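Local coordinates for protein aeromonas extracellular serine protease (Aeromonas sobria, PDB 3WQB) that cleaves peptide bonds after paired basic residues, one of them lysine, as a calcium-dependent, furin-like secreted serine protease that attacks host plasma proteins, at residues A[340-345]-A[415-420]; A[351-356]-A[425-430]. The protein carries 1 engineered substitution. One frame throughout, in Å; residues are numbered along the deposited sequence.

In the fold
Both contacts join helix 335-352 to the chain around helix 419-426, contact 1 before and at the start of the second helix, contact 2 at and beyond its far end. Their centres lie about 15 Å apart and their nearest atoms about 5 Å, without touching. Contact 1 is buried, its centre about 12 Å from the centre of the chain, whereas contact 2 sits at the surface, its centre about 24 Å from it. Helix 335-352 carries in its first turn the predicted charge-relay serine position, occupied here by the engineered Ala336; the side chain of Thr342 in contact 1 is about 11 Å from that of Ala336. Contact 2 lies away from the annotated sites.

Contact 1: residues A[340-345]-A[415-420]; sequences PSTSGA and GLIDVN
Ile417 carries CG1 anti to its own carbonyl carbon (chi1 -68°) and extends it further (chi2 175°), which drives CD1 against Thr342, while CG2, on the other branch, turns to Ala345. Residues 340-345 belong to the subtilisin-like domain and lie on helix 335-352, which carries in its first turn the predicted charge-relay serine position, occupied here by the engineered Ala336; residues 415-420 lead into helix 419-426. Ile417 CD1 meets the threonine across its side chain, coming within 3.4 Å of Thr342 OG1 and 3.8 Å of Thr342 CA. At Thr342, OG1 stands beside the backbone N (chi1 -56°) and hydrogen-bonds to the carbonyl oxygen of Ala338 one turn back in the helix. The hydroxyl is therefore satisfied by its own helix, and towards the isoleucine methyl it makes a van der Waals contact. CG2 of the threonine also lies near that methyl, 4.0 Å from Ile417 CD1.

One turn on, the methyl of Ala345 points at the other segment and is met by two branches. No hydrogen bond crosses the interface, and all four touching residues are buried. Strand 277-282 of the parallel sheet lines the same site, with Ala281 touching both Thr342 and Ile417. Asp418 is the N-cap of helix 419-426, OD1 accepting from Lys421 N, and so fixes the start of the helix just where Val419 reaches across. Ala345 CB touches Ile417 CG2 at 3.9 Å and Val419 CG2 at 3.8 Å.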
ATOM      1  N   PRO A 340      -1.662   6.302  -8.115  1.00  8.70           N
ATOM      2  CA  PRO A 340      -2.506   6.801  -9.216  1.00  8.80           C
ATOM      3  C   PRO A 340      -1.904   6.547 -10.597  1.00  9.22           C
ATOM      4  O   PRO A 340      -2.642   6.454 -11.567  1.00  9.48           O
ATOM      5  CB  PRO A 340      -2.624   8.309  -8.929  1.00  8.76           C
ATOM      6  CG  PRO A 340      -1.446   8.628  -8.054  1.00  8.67           C
ATOM      7  CD  PRO A 340      -1.305   7.391  -7.188  1.00  8.71           C
ATOM      8  N   SER A 341      -0.583   6.439 -10.685  1.00  8.77           N
ATOM      9  CA  SER A 341       0.030   6.012 -11.949  1.00  9.04           C
ATOM     10  C   SER A 341      -0.494   4.641 -12.377  1.00  9.48           C
ATOM     11  O   SER A 341      -0.794   4.422 -13.545  1.00  9.63           O
ATOM     12  CB  SER A 341       1.551   6.025 -11.844  1.00  9.39           C
ATOM     13  OG  SER A 341       2.025   7.350 -11.675  1.00 10.07           O
ATOM     14  N   THR A 342      -0.621   3.746 -11.406  1.00  9.60           N
ATOM     15  CA  THR A 342      -1.152   2.411 -11.631  1.00  9.69           C
ATOM     16  C   THR A 342      -2.670   2.430 -11.838  1.00  9.69           C
ATOM     17  O   THR A 342      -3.175   1.730 -12.712  1.00  9.85           O
ATOM     18  CB  THR A 342      -0.746   1.484 -10.470  1.00  9.65           C
ATOM     19  OG1 THR A 342       0.683   1.512 -10.340  1.00  9.68           O
ATOM     20  CG2 THR A 342      -1.203   0.055 -10.702  1.00 10.69           C
ATOM     21  N   SER A 343      -3.385   3.244 -11.054  1.00  8.96           N
ATOM     22  CA  SER A 343      -4.836   3.421 -11.234  1.00  9.17           C
ATOM     23  C   SER A 343      -5.148   3.891 -12.648  1.00  9.22           C
ATOM     24  O   SER A 343      -6.062   3.382 -13.290  1.00  9.60           O
ATOM     25  CB  SER A 343      -5.392   4.415 -10.206  1.00  8.92           C
ATOM     26  OG  SER A 343      -5.303   3.866  -8.900  1.00  9.13           O
ATOM     27  N   GLY A 344      -4.389   4.871 -13.127  1.00  9.90           N
ATOM     28  CA  GLY A 344      -4.534   5.367 -14.488  1.00  9.96           C
ATOM     29  C   GLY A 344      -4.236   4.298 -15.526  1.00  9.88           C
ATOM     30  O   GLY A 344      -5.001   4.127 -16.477  1.00 10.39           O
ATOM     31  N   ALA A 345      -3.153   3.545 -15.328  1.00 10.34           N
ATOM     32  CA  ALA A 345      -2.791   2.453 -16.240  1.00 10.62           C
ATOM     33  C   ALA A 345      -3.911   1.410 -16.303  1.00 10.52           C
ATOM     34  O   ALA A 345      -4.297   0.949 -17.382  1.00 10.90           O
ATOM     35  CB  ALA A 345      -1.482   1.804 -15.805  1.00 11.30           C
ATOM     36  N   GLY A 415       7.959  -5.506 -12.350  1.00  9.79           N
ATOM     37  CA  GLY A 415       8.645  -4.480 -13.119  1.00  9.69           C
ATOM     38  C   GLY A 415       7.865  -3.194 -13.265  1.00  9.50           C
ATOM     39  O   GLY A 415       6.789  -3.015 -12.679  1.00  9.53           O
ATOM     40  N   LEU A 416       8.423  -2.289 -14.065  1.00  8.82           N
ATOM     41  CA  LEU A 416       7.777  -1.018 -14.340  1.00  9.38           C
ATOM     42  C   LEU A 416       6.648  -1.192 -15.353  1.00  9.26           C
ATOM     43  O   LEU A 416       6.826  -1.806 -16.403  1.00 10.40           O
ATOM     44  CB  LEU A 416       8.807  -0.016 -14.859  1.00  9.41           C
ATOM     45  CG  LEU A 416       8.315   1.316 -15.425  1.00  9.55           C
ATOM     46  CD1 LEU A 416       7.601   2.135 -14.364  1.00 10.07           C
ATOM     47  CD2 LEU A 416       9.466   2.096 -16.043  1.00 12.14           C
ATOM     48  N   ILE A 417       5.490  -0.631 -15.033  1.00  9.14           N
ATOM     49  CA  ILE A 417       4.340  -0.671 -15.937  1.00  9.63           C
ATOM     50  C   ILE A 417       4.718  -0.278 -17.367  1.00  9.61           C
ATOM     51  O   ILE A 417       5.411   0.722 -17.588  1.00 10.36           O
ATOM     52  CB  ILE A 417       3.232   0.246 -15.424  1.00  9.70           C
ATOM     53  CG1 ILE A 417       2.657  -0.326 -14.123  1.00 10.96           C
ATOM     54  CG2 ILE A 417       2.141   0.428 -16.477  1.00 11.67           C
ATOM     55  CD1 ILE A 417       1.617   0.564 -13.456  1.00 12.83           C
ATOM     56  N   ASP A 418       4.251  -1.073 -18.327  1.00  9.85           N
ATOM     57  CA  ASP A 418       4.407  -0.783 -19.750  1.00  9.96           C
ATOM     58  C   ASP A 418       3.015  -0.903 -20.349  1.00  9.94           C
ATOM     59  O   ASP A 418       2.570  -1.991 -20.703  1.00 10.68           O
ATOM     60  CB  ASP A 418       5.370  -1.791 -20.385  1.00 10.98           C
ATOM     61  CG  ASP A 418       5.643  -1.525 -21.861  1.00 12.96           C
ATOM     62  OD1 ASP A 418       4.827  -0.849 -22.531  1.00 14.38           O
ATOM     63  OD2 ASP A 418       6.672  -2.046 -22.357  1.00 15.33           O
ATOM     64  N   VAL A 419       2.307   0.218 -20.440  1.00 10.20           N
ATOM     65  CA  VAL A 419       0.909   0.187 -20.876  1.00 10.71           C
ATOM     66  C   VAL A 419       0.775  -0.301 -22.319  1.00 10.80           C
ATOM     67  O   VAL A 419      -0.130  -1.090 -22.639  1.00 11.27           O
ATOM     68  CB  VAL A 419       0.241   1.577 -20.721  1.00 10.87           C
ATOM     69  CG1 VAL A 419      -1.089   1.637 -21.483  1.00 12.56           C
ATOM     70  CG2 VAL A 419       0.036   1.909 -19.247  1.00 11.58           C
ATOM     71  N   ASN A 420       1.653   0.175 -23.199  1.00 10.72           N
ATOM     72  CA  ASN A 420       1.579  -0.224 -24.600  1.00 10.75           C
ATOM     73  C   ASN A 420       1.711  -1.734 -24.758  1.00 10.92           C
ATOM     74  O   ASN A 420       0.947  -2.344 -25.518  1.00 11.19           O
ATOM     75  CB  ASN A 420       2.696   0.429 -25.407  1.00 10.76           C
ATOM     76  CG  ASN A 420       2.568   1.930 -25.514  1.00 10.80           C
ATOM     77  OD1 ASN A 420       1.530   2.525 -25.214  1.00 11.00           O
ATOM     78  ND2 ASN A 420       3.645   2.555 -25.961  1.00 11.00           N
TER

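Contact 2: residues A[351-356]-A[425-430]; sequences SAYPDL and LAANHQ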
ATOM      1  N   SER A 351     -10.558   0.424 -20.170  1.00 12.48           N
ATOM      2  CA  SER A 351     -11.310   1.115 -21.220  1.00 12.52           C
ATOM      3  C   SER A 351     -11.138   0.443 -22.579  1.00 13.04           C
ATOM      4  O   SER A 351     -12.071   0.442 -23.383  1.00 14.25           O
ATOM      5  CB  SER A 351     -10.966   2.603 -21.288  1.00 12.32           C
ATOM      6  OG  SER A 351      -9.673   2.852 -21.823  1.00 11.86           O
ATOM      7  N   ALA A 352      -9.958  -0.131 -22.816  1.00 12.99           N
ATOM      8  CA  ALA A 352      -9.641  -0.825 -24.070  1.00 13.53           C
ATOM      9  C   ALA A 352     -10.275  -2.211 -24.133  1.00 14.19           C
ATOM     10  O   ALA A 352     -10.664  -2.675 -25.212  1.00 15.08           O
ATOM     11  CB  ALA A 352      -8.143  -0.937 -24.244  1.00 13.76           C
ATOM     12  N   TYR A 353     -10.376  -2.861 -22.973  1.00 14.33           N
ATOM     13  CA  TYR A 353     -10.840  -4.241 -22.876  1.00 14.78           C
ATOM     14  C   TYR A 353     -11.758  -4.377 -21.670  1.00 15.06           C
ATOM     15  O   TYR A 353     -11.369  -4.933 -20.640  1.00 14.68           O
ATOM     16  CB  TYR A 353      -9.646  -5.208 -22.806  1.00 15.02           C
ATOM     17  CG  TYR A 353      -8.887  -5.238 -24.111  1.00 15.05           C
ATOM     18  CD1 TYR A 353      -9.341  -6.007 -25.181  1.00 16.42           C
ATOM     19  CD2 TYR A 353      -7.757  -4.436 -24.299  1.00 14.65           C
ATOM     20  CE1 TYR A 353      -8.679  -6.003 -26.393  1.00 16.10           C
ATOM     21  CE2 TYR A 353      -7.076  -4.425 -25.512  1.00 15.58           C
ATOM     22  CZ  TYR A 353      -7.541  -5.214 -26.548  1.00 15.45           C
ATOM     23  OH  TYR A 353      -6.885  -5.199 -27.750  1.00 16.62           O
ATOM     24  N   PRO A 354     -13.001  -3.886 -21.803  1.00 15.52           N
ATOM     25  CA  PRO A 354     -13.899  -3.768 -20.653  1.00 16.29           C
ATOM     26  C   PRO A 354     -14.402  -5.088 -20.077  1.00 16.60           C
ATOM     27  O   PRO A 354     -14.982  -5.086 -18.990  1.00 17.26           O
ATOM     28  CB  PRO A 354     -15.066  -2.931 -21.200  1.00 16.47           C
ATOM     29  CG  PRO A 354     -14.998  -3.093 -22.665  1.00 17.24           C
ATOM     30  CD  PRO A 354     -13.563  -3.248 -23.010  1.00 15.80           C
ATOM     31  N   ASP A 355     -14.175  -6.195 -20.784  1.00 16.98           N
ATOM     32  CA  ASP A 355     -14.658  -7.500 -20.324  1.00 17.98           C
ATOM     33  C   ASP A 355     -13.669  -8.241 -19.438  1.00 17.63           C
ATOM     34  O   ASP A 355     -14.025  -9.240 -18.806  1.00 18.65           O
ATOM     35  CB  ASP A 355     -15.049  -8.393 -21.510  1.00 18.71           C
ATOM     36  CG  ASP A 355     -16.249  -7.865 -22.272  1.00 21.77           C
ATOM     37  OD1 ASP A 355     -16.944  -6.966 -21.754  1.00 24.23           O
ATOM     38  OD2 ASP A 355     -16.497  -8.361 -23.393  1.00 25.66           O
ATOM     39  N   LEU A 356     -12.431  -7.759 -19.391  1.00 16.19           N
ATOM     40  CA  LEU A 356     -11.383  -8.424 -18.616  1.00 15.54           C
ATOM     41  C   LEU A 356     -11.543  -8.242 -17.116  1.00 14.23           C
ATOM     42  O   LEU A 356     -11.875  -7.158 -16.639  1.00 14.51           O
ATOM     43  CB  LEU A 356     -10.006  -7.955 -19.075  1.00 15.92           C
ATOM     44  CG  LEU A 356      -9.664  -8.423 -20.494  1.00 17.98           C
ATOM     45  CD1 LEU A 356      -8.253  -8.021 -20.837  1.00 21.08           C
ATOM     46  CD2 LEU A 356      -9.837  -9.935 -20.654  1.00 19.89           C
ATOM     47  N   LEU A 425      -0.539  -7.365 -25.444  1.00 13.90           N
ATOM     48  CA  LEU A 425      -0.844  -8.693 -24.937  1.00 14.49           C
ATOM     49  C   LEU A 425      -2.349  -8.879 -24.770  1.00 14.36           C
ATOM     50  O   LEU A 425      -2.875  -9.969 -24.993  1.00 14.64           O
ATOM     51  CB  LEU A 425      -0.118  -8.957 -23.614  1.00 14.86           C
ATOM     52  CG  LEU A 425       1.412  -9.062 -23.601  1.00 16.50           C
ATOM     53  CD1 LEU A 425       1.902  -9.445 -22.216  1.00 17.77           C
ATOM     54  CD2 LEU A 425       1.904 -10.066 -24.632  1.00 17.50           C
ATOM     55  N   ALA A 426      -3.043  -7.805 -24.400  1.00 14.00           N
ATOM     56  CA  ALA A 426      -4.483  -7.874 -24.135  1.00 14.77           C
ATOM     57  C   ALA A 426      -5.298  -8.287 -25.352  1.00 15.55           C
ATOM     58  O   ALA A 426      -6.315  -8.962 -25.213  1.00 15.90           O
ATOM     59  CB  ALA A 426      -4.991  -6.549 -23.578  1.00 14.25           C
ATOM     60  N   ALA A 427      -4.826  -7.892 -26.534  1.00 15.93           N
ATOM     61  CA  ALA A 427      -5.519  -8.169 -27.792  1.00 17.19           C
ATOM     62  C   ALA A 427      -5.662  -9.665 -28.022  1.00 17.98           C
ATOM     63  O   ALA A 427      -6.578 -10.104 -28.722  1.00 18.71           O
ATOM     64  CB  ALA A 427      -4.773  -7.521 -28.947  1.00 17.10           C
ATOM     65  N   ASN A 428      -4.762 -10.445 -27.429  1.00 18.32           N
ATOM     66  CA  ASN A 428      -4.759 -11.893 -27.616  1.00 19.25           C
ATOM     67  C   ASN A 428      -4.956 -12.676 -26.325  1.00 19.08           C
ATOM     68  O   ASN A 428      -4.757 -13.892 -26.280  1.00 19.90           O
ATOM     69  CB  ASN A 428      -3.475 -12.313 -28.328  1.00 20.05           C
ATOM     70  CG  ASN A 428      -3.453 -11.866 -29.777  1.00 21.56           C
ATOM     71  OD1 ASN A 428      -2.515 -11.210 -30.226  1.00 24.34           O
ATOM     72  ND2 ASN A 428      -4.506 -12.206 -30.514  1.00 23.70           N
ATOM     73  N   HIS A 429      -5.371 -11.977 -25.277  1.00 18.59           N
ATOM     74  CA  HIS A 429      -5.492 -12.588 -23.969  1.00 18.25           C
ATOM     75  C   HIS A 429      -6.696 -13.519 -23.893  1.00 19.11           C
ATOM     76  O   HIS A 429      -7.784 -13.188 -24.367  1.00 20.45           O
ATOM     77  CB  HIS A 429      -5.585 -11.503 -22.897  1.00 17.61           C
ATOM     78  CG  HIS A 429      -5.630 -12.040 -21.505  1.00 15.89           C
ATOM     79  ND1 HIS A 429      -4.520 -12.551 -20.865  1.00 16.73           N
ATOM     80  CD2 HIS A 429      -6.653 -12.139 -20.623  1.00 15.01           C
ATOM     81  CE1 HIS A 429      -4.858 -12.941 -19.648  1.00 15.49           C
ATOM     82  NE2 HIS A 429      -6.148 -12.704 -19.477  1.00 15.02           N
ATOM     83  N   GLN A 430      -6.487 -14.691 -23.308  1.00 18.99           N
ATOM     84  CA  GLN A 430      -7.594 -15.570 -22.982  1.00 19.41           C
ATOM     85  C   GLN A 430      -7.820 -15.543 -21.473  1.00 19.01           C
ATOM     86  O   GLN A 430      -6.856 -15.575 -20.705  1.00 18.82           O
ATOM     87  CB  GLN A 430      -7.331 -16.981 -23.509  1.00 19.89           C
ATOM     88  CG  GLN A 430      -7.406 -17.059 -25.038  1.00 21.22           C
ATOM     89  CD  GLN A 430      -8.802 -16.781 -25.588  1.00 23.08           C
ATOM     90  OE1 GLN A 430      -9.812 -17.177 -25.001  1.00 25.84           O
ATOM     91  NE2 GLN A 430      -8.860 -16.094 -26.723  1.00 26.39           N
TER
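The Tyr353 ring lays one face against the methyl of Ala426, and beside this pair Leu356 crosses towards the edge of the His429 imidazole. Ala426 CB stands 3.9 Å from the centroid of the Tyr353 ring and 29° off its normal, a CH-pi contact. It sits towards one side of the ring, closest to Tyr353 CE2 at 3.5 Å. The phenol oxygen reaches the next residue obliquely: Tyr353 OH comes to 3.3 Å from Ala427 CA and 3.4 Å from Ala427 CB. Tyr353 holds CG anti to its carbonyl carbon (chi1 -68°), which swings the ring out towards the other segment.

In the second pair the branch Leu356 CD2 approaches His429 CD2 at 3.9 Å, close to the imidazole plane. The histidine sends CG anti to its backbone N (chi1 -177°), and on the far side of the ring from CG its NE2 is hydrogen-bonded to Asp360 OD1. Leu364 of helix 358-368 touches both Leu356 and His429.

Each segment leaves a helix and bends through a type I beta turn, Tyr353 to Leu356 after helix 335-352 and Ala426 to His429 at the end of helix 419-426. The contact therefore joins the outgoing ends of helices 335-352 and 419-426 at the protein surface. With no hydrogen bond between the segments, attachment rests on dispersion and CH-pi contact, while the bond to Asp360 helps hold the imidazole's rotation, and the nearby carboxylate would tend to stabilise a protonated, cationic imidazole.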